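Local coordinates for outer surface protein (Borrelia burgdorferi, PDB 5IZT), which is of unknown function but belongs to the BbCRASP-1-like family of helical borrelial outer surface proteins, some of whose members bind complement regulators, at residues I310-Y315 and F323-K328. Residues are numbered along the deposited sequence; the frame is centred on the assembly and turned at random.
Sequences IFNQDY and FDFTMK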
loop_
_atom_site.group_PDB
_atom_site.type_symbol
_atom_site.label_atom_id
_atom_site.label_comp_id
_atom_site.label_asym_id
_atom_site.label_seq_id
_atom_site.Cartn_x
_atom_site.Cartn_y
_atom_site.Cartn_z
ATOM N N ILE A 310 20.639 8.970 11.574
ATOM C CA ILE A 310 20.830 10.309 12.136
ATOM C C ILE A 310 20.932 10.243 13.657
ATOM O O ILE A 310 21.855 10.806 14.267
ATOM C CB ILE A 310 19.687 11.234 11.683
ATOM C CG1 ILE A 310 19.813 11.534 10.194
ATOM C CG2 ILE A 310 19.701 12.552 12.450
ATOM C CD1 ILE A 310 18.541 12.136 9.620
ATOM N N PHE A 311 19.989 9.548 14.294
ATOM C CA PHE A 311 20.033 9.432 15.751
ATOM C C PHE A 311 21.291 8.710 16.188
ATOM O O PHE A 311 21.866 9.023 17.235
ATOM C CB PHE A 311 18.797 8.680 16.252
ATOM C CG PHE A 311 17.505 9.399 15.980
ATOM C CD1 PHE A 311 17.459 10.785 15.961
ATOM C CD2 PHE A 311 16.334 8.688 15.759
ATOM C CE1 PHE A 311 16.273 11.448 15.719
ATOM C CE2 PHE A 311 15.139 9.345 15.513
ATOM C CZ PHE A 311 15.111 10.729 15.494
ATOM N N ASN A 312 21.727 7.727 15.399
ATOM C CA ASN A 312 22.946 6.992 15.716
ATOM C C ASN A 312 24.150 7.926 15.761
ATOM O O ASN A 312 24.974 7.852 16.683
ATOM C CB ASN A 312 23.140 5.887 14.668
ATOM C CG ASN A 312 24.281 4.964 14.989
ATOM O OD1 ASN A 312 25.233 4.840 14.216
ATOM N ND2 ASN A 312 24.197 4.302 16.135
ATOM N N GLN A 313 24.263 8.832 14.785
ATOM C CA GLN A 313 25.380 9.781 14.816
ATOM C C GLN A 313 25.234 10.813 15.932
ATOM O O GLN A 313 26.240 11.213 16.541
ATOM C CB GLN A 313 25.504 10.453 13.457
ATOM C CG GLN A 313 25.981 9.483 12.403
ATOM C CD GLN A 313 27.374 8.953 12.665
ATOM O OE1 GLN A 313 28.229 9.656 13.213
ATOM N NE2 GLN A 313 27.619 7.710 12.259
ATOM N N ASP A 314 24.004 11.234 16.240
ATOM C CA ASP A 314 23.776 12.062 17.423
ATOM C C ASP A 314 24.266 11.353 18.679
ATOM O O ASP A 314 24.905 11.960 19.552
ATOM C CB ASP A 314 22.284 12.371 17.555
ATOM C CG ASP A 314 21.806 13.351 16.529
ATOM O OD1 ASP A 314 22.664 13.910 15.813
ATOM O OD2 ASP A 314 20.571 13.544 16.434
ATOM N N TYR A 315 23.956 10.063 18.797
ATOM C CA TYR A 315 24.414 9.298 19.950
ATOM C C TYR A 315 25.929 9.171 19.964
ATOM O O TYR A 315 26.571 9.365 21.010
ATOM C CB TYR A 315 23.750 7.925 19.935
ATOM C CG TYR A 315 24.325 6.972 20.944
ATOM C CD1 TYR A 315 24.119 7.160 22.312
ATOM C CD2 TYR A 315 25.025 5.847 20.530
ATOM C CE1 TYR A 315 24.636 6.267 23.241
ATOM C CE2 TYR A 315 25.534 4.943 21.449
ATOM C CZ TYR A 315 25.340 5.157 22.799
ATOM O OH TYR A 315 25.857 4.247 23.703
ATOM N N PHE A 323 19.769 6.281 26.905
ATOM C CA PHE A 323 18.339 6.333 27.180
ATOM C C PHE A 323 17.607 7.051 26.060
ATOM O O PHE A 323 16.551 6.595 25.603
ATOM C CB PHE A 323 18.065 7.035 28.524
ATOM C CG PHE A 323 16.599 7.210 28.811
ATOM C CD1 PHE A 323 15.917 8.350 28.377
ATOM C CD2 PHE A 323 15.885 6.218 29.463
ATOM C CE1 PHE A 323 14.553 8.501 28.610
ATOM C CE2 PHE A 323 14.512 6.358 29.699
ATOM C CZ PHE A 323 13.848 7.503 29.277
ATOM N N ASP A 324 18.152 8.189 25.621
ATOM C CA ASP A 324 17.495 8.998 24.594
ATOM C C ASP A 324 17.409 8.235 23.284
ATOM O O ASP A 324 16.374 8.256 22.606
ATOM C CB ASP A 324 18.297 10.276 24.361
ATOM C CG ASP A 324 18.434 11.125 25.601
ATOM O OD1 ASP A 324 17.590 11.010 26.514
ATOM O OD2 ASP A 324 19.425 11.881 25.675
ATOM N N PHE A 325 18.497 7.558 22.915
ATOM C CA PHE A 325 18.523 6.765 21.692
ATOM C C PHE A 325 17.547 5.597 21.783
ATOM O O PHE A 325 16.778 5.349 20.850
ATOM C CB PHE A 325 19.960 6.283 21.437
ATOM C CG PHE A 325 20.205 5.774 20.031
ATOM C CD1 PHE A 325 19.253 5.942 19.029
ATOM C CD2 PHE A 325 21.385 5.123 19.720
ATOM C CE1 PHE A 325 19.480 5.463 17.737
ATOM C CE2 PHE A 325 21.627 4.641 18.433
ATOM C CZ PHE A 325 20.670 4.808 17.433
ATOM N N THR A 326 17.532 4.891 22.922
ATOM C CA THR A 326 16.543 3.837 23.129
ATOM C C THR A 326 15.117 4.351 22.939
ATOM O O THR A 326 14.312 3.727 22.236
ATOM C CB THR A 326 16.714 3.250 24.529
ATOM O OG1 THR A 326 18.020 2.699 24.633
ATOM C CG2 THR A 326 15.691 2.165 24.785
ATOM N N MET A 327 14.784 5.489 23.565
ATOM C CA MET A 327 13.437 6.042 23.417
ATOM C C MET A 327 13.108 6.344 21.958
ATOM O O MET A 327 11.992 6.086 21.493
ATOM C CB MET A 327 13.300 7.311 24.264
ATOM C CG MET A 327 12.026 8.127 23.989
ATOM S SD MET A 327 11.819 9.521 25.130
ATOM C CE MET A 327 11.490 8.631 26.651
ATOM N N LYS A 328 14.059 6.892 21.211
ATOM C CA LYS A 328 13.774 7.183 19.807
ATOM C C LYS A 328 13.602 5.900 18.998
ATOM O O LYS A 328 12.751 5.839 18.105
ATOM C CB LYS A 328 14.873 8.072 19.221
ATOM C CG LYS A 328 14.884 9.485 19.833
ATOM C CD LYS A 328 15.991 10.359 19.261
ATOM C CE LYS A 328 16.177 11.634 20.091
ATOM N NZ LYS A 328 14.919 12.428 20.224
#
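Phe311 meets both partners that helix 322-359 offers here, and so introduces a compact example of how an antiparallel helical hairpin, predicted to lie in a coiled coil, is closed near its turn. Lys328 lays its aliphatic chain across one face of the Phe311 ring: its CD stands 3.5 Å from the centroid, only 7° off the normal, a clear CH-pi contact. The chain bends at its last torsion, and NZ stays 5.3 Å from that centroid, at most a weak cation-pi attraction. From its other end Phe311 gives CB to Phe325 CE1 at 3.6 Å. Asn312 CA sits off the CZ end of the Phe325 ring, 3.6 Å from CZ. One turn on from Phe311, Tyr315 CB reaches Phe325 CD2 at 3.7 Å; the two rings lie obliquely, planes 37° apart. Phe325, with CG anti to its backbone N (chi1 -164°), thus lays one face against helix 280-316: Phe311 O is 4.2 Å above its plane, over the ring centre, and all three residues approach from that side. Ile320 of the connecting loop also touches it. No hydrogen bond joins the two segments, so their contact is apolar and aromatic packing plus lysine methylenes; Tyr315 OH to Ser322 OG adds a polar link beside it.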